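Side-chain contacts in scyllo-inosose 3-dehydrogenase (Thermotoga maritima, PDB 3IP1), which catalyses the NAD(+)-dependent oxidation of scyllo-inosose to 3-dehydro-scyllo-inosose, probably as a step in myo-inositol degradation: residues A10-R15 with D24-L29; E195-A200 with P351-L356; E268-A273 with W297-E302. All coordinates share one frame; numbering follows the deposited sequence.

Interaction 1. Residues A10-R15 with D24-L29; sequences AKWDPR and DIEGKL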
loop_
_atom_site.group_PDB
_atom_site.type_symbol
_atom_site.label_atom_id
_atom_site.label_comp_id
_atom_site.label_asym_id
_atom_site.label_seq_id
_atom_site.Cartn_x
_atom_site.Cartn_y
_atom_site.Cartn_z
ATOM N N ALA A 10 15.841 36.986 -22.158
ATOM C CA ALA A 10 17.176 36.436 -22.298
ATOM C C ALA A 10 17.467 36.213 -23.768
ATOM O O ALA A 10 16.552 36.226 -24.587
ATOM C CB ALA A 10 17.309 35.126 -21.518
ATOM N N LYS A 11 18.747 35.999 -24.083
ATOM C CA LYS A 11 19.198 35.663 -25.440
ATOM C C LYS A 11 19.196 34.145 -25.699
ATOM O O LYS A 11 19.701 33.369 -24.883
ATOM C CB LYS A 11 20.609 36.251 -25.655
ATOM C CG LYS A 11 21.187 36.068 -27.059
ATOM C CD LYS A 11 22.655 36.455 -27.099
ATOM C CE LYS A 11 23.235 36.318 -28.527
ATOM N NZ LYS A 11 24.653 36.788 -28.599
ATOM N N TRP A 12 18.625 33.723 -26.831
ATOM C CA TRP A 12 18.768 32.345 -27.279
ATOM C C TRP A 12 20.180 32.167 -27.859
ATOM O O TRP A 12 20.425 32.518 -29.019
ATOM C CB TRP A 12 17.718 31.994 -28.338
ATOM C CG TRP A 12 17.819 30.554 -28.802
ATOM C CD1 TRP A 12 18.692 30.045 -29.729
ATOM C CD2 TRP A 12 16.999 29.452 -28.381
ATOM N NE1 TRP A 12 18.480 28.691 -29.891
ATOM C CE2 TRP A 12 17.444 28.305 -29.080
ATOM C CE3 TRP A 12 15.930 29.325 -27.480
ATOM C CZ2 TRP A 12 16.857 27.038 -28.901
ATOM C CZ3 TRP A 12 15.354 28.075 -27.296
ATOM C CH2 TRP A 12 15.820 26.944 -28.015
ATOM N N ASP A 13 21.099 31.608 -27.073
ATOM C CA ASP A 13 22.507 31.556 -27.485
ATOM C C ASP A 13 23.188 30.309 -26.931
ATOM O O ASP A 13 24.011 30.415 -26.028
ATOM C CB ASP A 13 23.232 32.824 -27.009
ATOM C CG ASP A 13 24.585 33.031 -27.686
ATOM O OD1 ASP A 13 24.900 32.298 -28.636
ATOM O OD2 ASP A 13 25.337 33.936 -27.260
ATOM N N PRO A 14 22.862 29.128 -27.492
ATOM C CA PRO A 14 23.181 27.855 -26.833
ATOM C C PRO A 14 24.654 27.488 -26.785
ATOM O O PRO A 14 25.410 27.833 -27.686
ATOM C CB PRO A 14 22.426 26.820 -27.670
ATOM C CG PRO A 14 21.438 27.610 -28.467
ATOM C CD PRO A 14 22.091 28.915 -28.726
ATOM N N ARG A 15 25.041 26.812 -25.706
ATOM C CA ARG A 15 26.340 26.188 -25.569
ATOM C C ARG A 15 26.583 25.249 -26.743
ATOM O O ARG A 15 25.628 24.719 -27.330
ATOM C CB ARG A 15 26.443 25.447 -24.230
ATOM C CG ARG A 15 26.485 26.388 -23.004
ATOM C CD ARG A 15 27.101 25.683 -21.816
ATOM N NE ARG A 15 27.398 26.546 -20.671
ATOM C CZ ARG A 15 28.530 27.218 -20.484
ATOM N NH1 ARG A 15 29.496 27.194 -21.382
ATOM N NH2 ARG A 15 28.683 27.959 -19.403
ATOM N N ASP A 24 11.616 21.102 -27.981
ATOM C CA ASP A 24 12.094 22.492 -27.944
ATOM C C ASP A 24 11.589 23.293 -29.145
ATOM O O ASP A 24 11.294 22.730 -30.207
ATOM C CB ASP A 24 13.617 22.525 -27.899
ATOM C CG ASP A 24 14.188 21.986 -26.599
ATOM O OD1 ASP A 24 13.423 21.669 -25.666
ATOM O OD2 ASP A 24 15.423 21.883 -26.515
ATOM N N ILE A 25 11.466 24.605 -28.979
ATOM C CA ILE A 25 11.163 25.489 -30.109
ATOM C C ILE A 25 12.280 26.513 -30.255
ATOM O O ILE A 25 12.509 27.360 -29.374
ATOM C CB ILE A 25 9.792 26.194 -29.990
ATOM C CG1 ILE A 25 8.654 25.156 -29.945
ATOM C CG2 ILE A 25 9.601 27.173 -31.168
ATOM C CD1 ILE A 25 7.373 25.650 -29.258
ATOM N N GLU A 26 12.969 26.411 -31.382
ATOM C CA GLU A 26 14.122 27.225 -31.695
ATOM C C GLU A 26 13.842 28.721 -31.463
ATOM O O GLU A 26 12.931 29.282 -32.057
ATOM C CB GLU A 26 14.502 26.950 -33.147
ATOM C CG GLU A 26 15.976 26.651 -33.351
ATOM C CD GLU A 26 16.808 27.913 -33.409
ATOM O OE1 GLU A 26 16.210 28.995 -33.577
ATOM O OE2 GLU A 26 18.055 27.832 -33.302
ATOM N N GLY A 27 14.596 29.346 -30.562
ATOM C CA GLY A 27 14.440 30.785 -30.284
ATOM C C GLY A 27 13.416 31.127 -29.207
ATOM O O GLY A 27 13.328 32.284 -28.752
ATOM N N LYS A 28 12.653 30.119 -28.781
ATOM C CA LYS A 28 11.495 30.349 -27.930
ATOM C C LYS A 28 11.401 29.502 -26.659
ATOM O O LYS A 28 11.011 30.007 -25.608
ATOM C CB LYS A 28 10.229 30.156 -28.743
ATOM C CG LYS A 28 10.053 31.189 -29.840
ATOM C CD LYS A 28 8.772 30.899 -30.609
ATOM C CE LYS A 28 8.593 31.841 -31.786
ATOM N NZ LYS A 28 7.719 31.177 -32.804
ATOM N N LEU A 29 11.736 28.218 -26.763
ATOM C CA LEU A 29 11.448 27.260 -25.700
ATOM C C LEU A 29 12.467 26.135 -25.662
ATOM O O LEU A 29 12.756 25.515 -26.678
ATOM C CB LEU A 29 10.038 26.660 -25.885
ATOM C CG LEU A 29 9.556 25.605 -24.863
ATOM C CD1 LEU A 29 9.087 26.251 -23.588
ATOM C CD2 LEU A 29 8.438 24.730 -25.442
HETATM O O HOH W 1 19.203 25.934 -31.506
#
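One face of the W12 indole lies against the peptide link between E26 and G27: G27 N sits 3.1 Å above the ring plane, over its centre, and E26 CA makes a CH-pi contact 4.3 Å from the centroid of the six-membered ring, 26° off the normal. The ring edge meets L29 O, 3.6 Å from W12 CH2, and a water. W37 adds an edge-to-face ring contact from outside the two segments. With CG anti to the backbone N (chi1 -179°), the indole extends from the end of strand 3-12 across to the loop, and W12 accounts for 119 of the 212 Å² buried here. The loop folds back on itself: E26 and G27 form the corner of a type II turn, and I25 O accepts from both K28 N and L29 N, a classic beta bulge. G27 has the positive phi of the third residue of such a turn, where a CB would be pressed against the carbonyl of E26; the strain would be local to the turn, since that CB would point away from the indole. E26 curls back at chi2 toward the indole nitrogen, its carboxylate plane turned 49° from the ring. Its OE2 stays 3.5 Å from W12 NE1, and the polar link runs through the water, which accepts from W12 NE1 at 3.3 Å and donates to E26 OE2 at 2.9 Å.

Interaction 2. Residues E195-A200 with P351-L356; sequences EPTSVA and PRVISL. With CD (cadmium ion), chain F.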
loop_
_atom_site.group_PDB
_atom_site.type_symbol
_atom_site.label_atom_id
_atom_site.label_comp_id
_atom_site.label_asym_id
_atom_site.label_seq_id
_atom_site.Cartn_x
_atom_site.Cartn_y
_atom_site.Cartn_z
ATOM N N GLU A 195 1.928 26.235 -2.699
ATOM C CA GLU A 195 2.735 25.545 -3.698
ATOM C C GLU A 195 4.036 24.946 -3.122
ATOM O O GLU A 195 4.244 23.736 -3.223
ATOM C CB GLU A 195 2.976 26.447 -4.927
ATOM C CG GLU A 195 3.546 25.743 -6.162
ATOM C CD GLU A 195 5.064 25.684 -6.202
ATOM O OE1 GLU A 195 5.737 26.369 -5.412
ATOM O OE2 GLU A 195 5.607 24.934 -7.044
ATOM N N PRO A 196 4.915 25.770 -2.516
ATOM C CA PRO A 196 6.121 25.119 -1.952
ATOM C C PRO A 196 5.800 24.130 -0.813
ATOM O O PRO A 196 6.540 23.155 -0.608
ATOM C CB PRO A 196 6.954 26.299 -1.422
ATOM C CG PRO A 196 5.973 27.448 -1.270
ATOM C CD PRO A 196 4.972 27.244 -2.388
ATOM N N THR A 197 4.723 24.371 -0.069
ATOM C CA THR A 197 4.370 23.473 1.033
ATOM C C THR A 197 3.912 22.133 0.449
ATOM O O THR A 197 4.192 21.067 1.021
ATOM C CB THR A 197 3.286 24.093 1.983
ATOM O OG1 THR A 197 3.776 25.341 2.521
ATOM C CG2 THR A 197 2.939 23.130 3.153
ATOM N N SER A 198 3.253 22.206 -0.716
ATOM C CA SER A 198 2.749 21.021 -1.423
ATOM C C SER A 198 3.854 20.221 -2.082
ATOM O O SER A 198 3.721 19.006 -2.248
ATOM C CB SER A 198 1.697 21.430 -2.472
ATOM O OG SER A 198 0.550 21.979 -1.831
ATOM N N VAL A 199 4.933 20.894 -2.482
ATOM C CA VAL A 199 6.131 20.195 -2.943
ATOM C C VAL A 199 6.663 19.287 -1.816
ATOM O O VAL A 199 6.924 18.104 -2.047
ATOM C CB VAL A 199 7.239 21.186 -3.410
ATOM C CG1 VAL A 199 8.583 20.468 -3.586
ATOM C CG2 VAL A 199 6.827 21.908 -4.723
ATOM N N ALA A 200 6.841 19.854 -0.622
ATOM C CA ALA A 200 7.254 19.105 0.563
ATOM C C ALA A 200 6.246 18.000 0.883
ATOM O O ALA A 200 6.616 16.858 1.159
ATOM C CB ALA A 200 7.388 20.045 1.766
ATOM N N PRO A 351 -5.446 20.631 -1.671
ATOM C CA PRO A 351 -6.514 20.965 -0.726
ATOM C C PRO A 351 -6.243 20.472 0.681
ATOM O O PRO A 351 -6.688 21.092 1.640
ATOM C CB PRO A 351 -7.761 20.303 -1.332
ATOM C CG PRO A 351 -7.250 19.265 -2.282
ATOM C CD PRO A 351 -5.938 19.795 -2.788
ATOM N N ARG A 352 -5.493 19.386 0.820
ATOM C CA ARG A 352 -5.144 18.952 2.161
ATOM C C ARG A 352 -4.142 19.910 2.801
ATOM O O ARG A 352 -4.205 20.143 4.004
ATOM C CB ARG A 352 -4.575 17.522 2.174
ATOM C CG ARG A 352 -5.611 16.402 2.059
ATOM C CD ARG A 352 -4.886 15.053 2.054
ATOM N NE ARG A 352 -5.757 13.898 1.841
ATOM C CZ ARG A 352 -5.932 13.287 0.671
ATOM N NH1 ARG A 352 -5.320 13.725 -0.433
ATOM N NH2 ARG A 352 -6.730 12.238 0.598
ATOM N N VAL A 353 -3.205 20.438 2.015
ATOM C CA VAL A 353 -2.278 21.453 2.542
ATOM C C VAL A 353 -3.068 22.682 3.021
ATOM O O VAL A 353 -2.771 23.250 4.062
ATOM C CB VAL A 353 -1.193 21.869 1.528
ATOM C CG1 VAL A 353 -0.485 23.182 2.000
ATOM C CG2 VAL A 353 -0.193 20.723 1.338
ATOM N N ILE A 354 -4.093 23.060 2.258
ATOM C CA ILE A 354 -4.972 24.173 2.633
ATOM C C ILE A 354 -5.725 23.894 3.954
ATOM O O ILE A 354 -5.745 24.750 4.853
ATOM C CB ILE A 354 -5.925 24.571 1.453
ATOM C CG1 ILE A 354 -5.093 25.165 0.307
ATOM C CG2 ILE A 354 -7.014 25.545 1.928
ATOM C CD1 ILE A 354 -5.740 25.061 -1.115
ATOM N N SER A 355 -6.309 22.695 4.075
ATOM C CA SER A 355 -7.024 22.298 5.307
ATOM C C SER A 355 -6.094 22.276 6.495
ATOM O O SER A 355 -6.474 22.683 7.583
ATOM C CB SER A 355 -7.678 20.926 5.165
ATOM O OG SER A 355 -8.673 20.995 4.166
ATOM N N LEU A 356 -4.876 21.805 6.270
ATOM C CA LEU A 356 -3.864 21.758 7.311
ATOM C C LEU A 356 -3.554 23.180 7.824
ATOM O O LEU A 356 -3.586 23.444 9.030
ATOM C CB LEU A 356 -2.617 21.081 6.747
ATOM C CG LEU A 356 -1.723 20.168 7.572
ATOM C CD1 LEU A 356 -2.435 19.358 8.667
ATOM C CD2 LEU A 356 -0.993 19.262 6.622
HETATM CD CD CD F . 8.242 27.105 -6.112
HETATM O O HOH W 2 8.783 25.414 -4.562
#
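S198 OG is hemmed in from two directions: it hydrogen-bonds to V194 O one turn back in its own helix, and V353 CG2 of helix 349-358 rests against it at 3.5 Å. The serine torsion explains this double role, because with OG anti to the carbonyl carbon (chi1 -65°) the hydroxyl lies back along the helix, within range of that carbonyl. T197 behaves in the same way, its OG1 bonded to L193 O, which leaves the methyl CG2 to meet V353 CG1 at 3.6 Å. V353 is thus the one residue of 351-356 that touches 195-200, and its two branches divide the work. CG1, anti to the backbone N (chi1 166°), meets the threonine, while CG2 packs on the serine and comes within 4.0 Å of S198 CA. The close approach, with S198 CA and V353 CA 6.4 Å apart, is consistent with the small serine side chain at this point. Both hydroxyls are therefore satisfied by carbonyls at or just before the start of helix 194-207, and what crosses between the helices is van der Waals contact alone, all of it buried.

On a different side of helix 194-207, E195 points away from V353 and binds a cadmium ion through OE1 at 2.7 Å, with OE2 held off at 3.5 Å from the metal. H97, E98 and a water 2.4 Å from the cadmium complete the ligands found here; E195, H97 and E98 are also ligands of one of the two zinc ions. Y201, further along helix 194-207, also packs on V353, whereas T197 and A200 lean on I232 of helix 224-235, so that helix 194-207 packs against both helix 349-358 and helix 224-235, the helix that follows strand 216-220 of the parallel sheet.

Interaction 3. Residues E268-A273 with W297-E302; sequences ENFVEA and WPQIEE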
loop_
_atom_site.group_PDB
_atom_site.type_symbol
_atom_site.label_atom_id
_atom_site.label_comp_id
_atom_site.label_asym_id
_atom_site.label_seq_id
_atom_site.Cartn_x
_atom_site.Cartn_y
_atom_site.Cartn_z
ATOM N N GLU A 268 28.782 20.322 14.200
ATOM C CA GLU A 268 28.365 19.168 14.972
ATOM C C GLU A 268 28.537 17.922 14.129
ATOM O O GLU A 268 28.584 17.989 12.906
ATOM C CB GLU A 268 26.904 19.302 15.389
ATOM C CG GLU A 268 26.585 20.437 16.333
ATOM C CD GLU A 268 25.098 20.541 16.579
ATOM O OE1 GLU A 268 24.492 21.597 16.259
ATOM O OE2 GLU A 268 24.522 19.538 17.064
ATOM N N ASN A 269 28.649 16.782 14.788
ATOM C CA ASN A 269 28.694 15.508 14.091
ATOM C C ASN A 269 27.249 15.048 13.774
ATOM O O ASN A 269 26.524 14.615 14.663
ATOM C CB ASN A 269 29.435 14.490 14.964
ATOM C CG ASN A 269 29.695 13.179 14.252
ATOM O OD1 ASN A 269 28.804 12.594 13.633
ATOM N ND2 ASN A 269 30.918 12.685 14.373
ATOM N N PHE A 270 26.843 15.164 12.512
ATOM C CA PHE A 270 25.481 14.782 12.088
ATOM C C PHE A 270 25.084 13.359 12.513
ATOM O O PHE A 270 24.063 13.174 13.157
ATOM C CB PHE A 270 25.312 14.953 10.573
ATOM C CG PHE A 270 23.995 14.444 10.032
ATOM C CD1 PHE A 270 22.874 15.272 9.989
ATOM C CD2 PHE A 270 23.892 13.160 9.529
ATOM C CE1 PHE A 270 21.648 14.804 9.464
ATOM C CE2 PHE A 270 22.688 12.683 9.010
ATOM C CZ PHE A 270 21.565 13.504 8.981
ATOM N N VAL A 271 25.901 12.378 12.152
ATOM C CA VAL A 271 25.610 10.974 12.445
ATOM C C VAL A 271 25.377 10.695 13.933
ATOM O O VAL A 271 24.344 10.141 14.308
ATOM C CB VAL A 271 26.696 10.037 11.876
ATOM C CG1 VAL A 271 26.520 8.603 12.418
ATOM C CG2 VAL A 271 26.662 10.042 10.341
ATOM N N GLU A 272 26.315 11.103 14.784
ATOM C CA GLU A 272 26.212 10.831 16.228
ATOM C C GLU A 272 25.041 11.570 16.855
ATOM O O GLU A 272 24.387 11.050 17.772
ATOM C CB GLU A 272 27.498 11.215 16.977
ATOM C CG GLU A 272 28.777 10.599 16.423
ATOM C CD GLU A 272 28.807 9.084 16.486
ATOM O OE1 GLU A 272 28.177 8.486 17.388
ATOM O OE2 GLU A 272 29.484 8.481 15.633
ATOM N N ALA A 273 24.791 12.787 16.369
ATOM C CA ALA A 273 23.718 13.614 16.902
ATOM C C ALA A 273 22.367 12.986 16.583
ATOM O O ALA A 273 21.516 12.876 17.467
ATOM C CB ALA A 273 23.793 15.054 16.351
ATOM N N TRP A 297 25.096 11.977 1.520
ATOM C CA TRP A 297 24.688 10.586 1.396
ATOM C C TRP A 297 25.437 9.638 2.333
ATOM O O TRP A 297 24.804 8.792 2.967
ATOM C CB TRP A 297 24.811 10.084 -0.045
ATOM C CG TRP A 297 23.882 8.966 -0.320
ATOM C CD1 TRP A 297 24.174 7.638 -0.309
ATOM C CD2 TRP A 297 22.480 9.070 -0.627
ATOM N NE1 TRP A 297 23.048 6.902 -0.600
ATOM C CE2 TRP A 297 21.993 7.758 -0.792
ATOM C CE3 TRP A 297 21.597 10.146 -0.782
ATOM C CZ2 TRP A 297 20.650 7.489 -1.118
ATOM C CZ3 TRP A 297 20.260 9.884 -1.097
ATOM C CH2 TRP A 297 19.803 8.564 -1.263
ATOM N N PRO A 298 26.786 9.754 2.409
ATOM C CA PRO A 298 27.524 8.855 3.303
ATOM C C PRO A 298 27.024 8.932 4.748
ATOM O O PRO A 298 26.907 7.900 5.430
ATOM C CB PRO A 298 28.973 9.365 3.193
ATOM C CG PRO A 298 29.039 9.998 1.849
ATOM C CD PRO A 298 27.699 10.609 1.615
ATOM N N GLN A 299 26.726 10.140 5.211
ATOM C CA GLN A 299 26.193 10.310 6.554
ATOM C C GLN A 299 24.788 9.730 6.730
ATOM O O GLN A 299 24.478 9.191 7.780
ATOM C CB GLN A 299 26.185 11.773 6.931
ATOM C CG GLN A 299 27.527 12.438 6.724
ATOM C CD GLN A 299 27.418 13.920 6.884
ATOM O OE1 GLN A 299 27.043 14.407 7.950
ATOM N NE2 GLN A 299 27.709 14.652 5.820
ATOM N N ILE A 300 23.938 9.864 5.717
ATOM C CA ILE A 300 22.597 9.282 5.767
ATOM C C ILE A 300 22.729 7.771 5.820
ATOM O O ILE A 300 22.091 7.106 6.636
ATOM C CB ILE A 300 21.740 9.656 4.521
ATOM C CG1 ILE A 300 21.400 11.145 4.503
ATOM C CG2 ILE A 300 20.420 8.851 4.497
ATOM C CD1 ILE A 300 20.794 11.621 3.158
ATOM N N GLU A 301 23.558 7.230 4.930
ATOM C CA GLU A 301 23.815 5.797 4.897
ATOM C C GLU A 301 24.413 5.280 6.208
ATOM O O GLU A 301 24.138 4.152 6.611
ATOM C CB GLU A 301 24.721 5.449 3.718
ATOM C CG GLU A 301 24.005 5.474 2.370
ATOM C CD GLU A 301 24.832 4.801 1.301
ATOM O OE1 GLU A 301 26.023 4.608 1.584
ATOM O OE2 GLU A 301 24.323 4.475 0.193
ATOM N N GLU A 302 25.202 6.106 6.889
ATOM C CA GLU A 302 25.802 5.651 8.126
ATOM C C GLU A 302 24.758 5.565 9.239
ATOM O O GLU A 302 24.776 4.615 10.037
ATOM C CB GLU A 302 27.002 6.511 8.557
ATOM C CG GLU A 302 27.830 5.786 9.632
ATOM C CD GLU A 302 28.860 6.660 10.346
ATOM O OE1 GLU A 302 29.370 7.621 9.734
ATOM O OE2 GLU A 302 29.168 6.368 11.525
#
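In the Rossmann-type NAD-binding domain two neighbouring helices, 270-277 and 293-306, meet where F270 and V271 face Q299 and E302, with V271 CA 6.0 Å from Q299 CA. The amide end of Q299 reaches back over the start of the other helix, and its OE1 comes to 3.2 Å from F270 CB, the amide plane standing at 90° to the phenyl ring. The aliphatic base of the same side chain packs too, Q299 CB lying 3.7 Å from F270 CD2. V271 uses both methyls: CG2 touches Q299 O at 3.5 Å, while CG1 lies 3.6 Å from E302 OE2.

Helix 270-277 belongs to the crossover from strand 261-263 to strand 285-288, the step that carries the chain across the middle of the parallel sheet, and helix 293-306 follows strand 285-288. F270 and I300 both reach L220 of strand 216-220, which places the two helices on the same face of that sheet. N269 caps the first helix: E272 N points at its OD1 from 3.1 Å with an N-H...O angle of 177°, though from well above the carbonyl plane.

E302, with CG anti to its own amide nitrogen (chi1 -165°) and the chain extended beyond, lays its carboxylate across the valine. E302 OE2 and E272 OE2 are 4.6 Å apart, and R306 NH1 forms a salt bridge to each, which probably offsets the like charges. With an alanine here, V271 CG1 would probably lose the carboxylate that lies against it, and R306 would be left with E272 alone of this pair of carboxylates. Q299 NE2, for its part, makes a weak bond to L295 O.

Overall arrangement
From the N terminus, interaction 1 comes first: it closes a short loop of eight residues, folding the segment after strand 3-12 back onto that strand's end at the surface of the N-terminal part. Interaction 2 spans 150 residues, joining helix 194-207, which carries a metal ligand, to helix 349-358 beyond the parallel sheet. Interaction 3 is nested within that span and brackets 23 residues, including strand 285-288, inside the coenzyme-binding domain. Interaction 1 lies in series with both, and no two of them cross. None touch: nearest atoms are about 17 Å apart for interactions 1 and 2, about 15 Å for 2 and 3, and about 26 Å for 1 and 3.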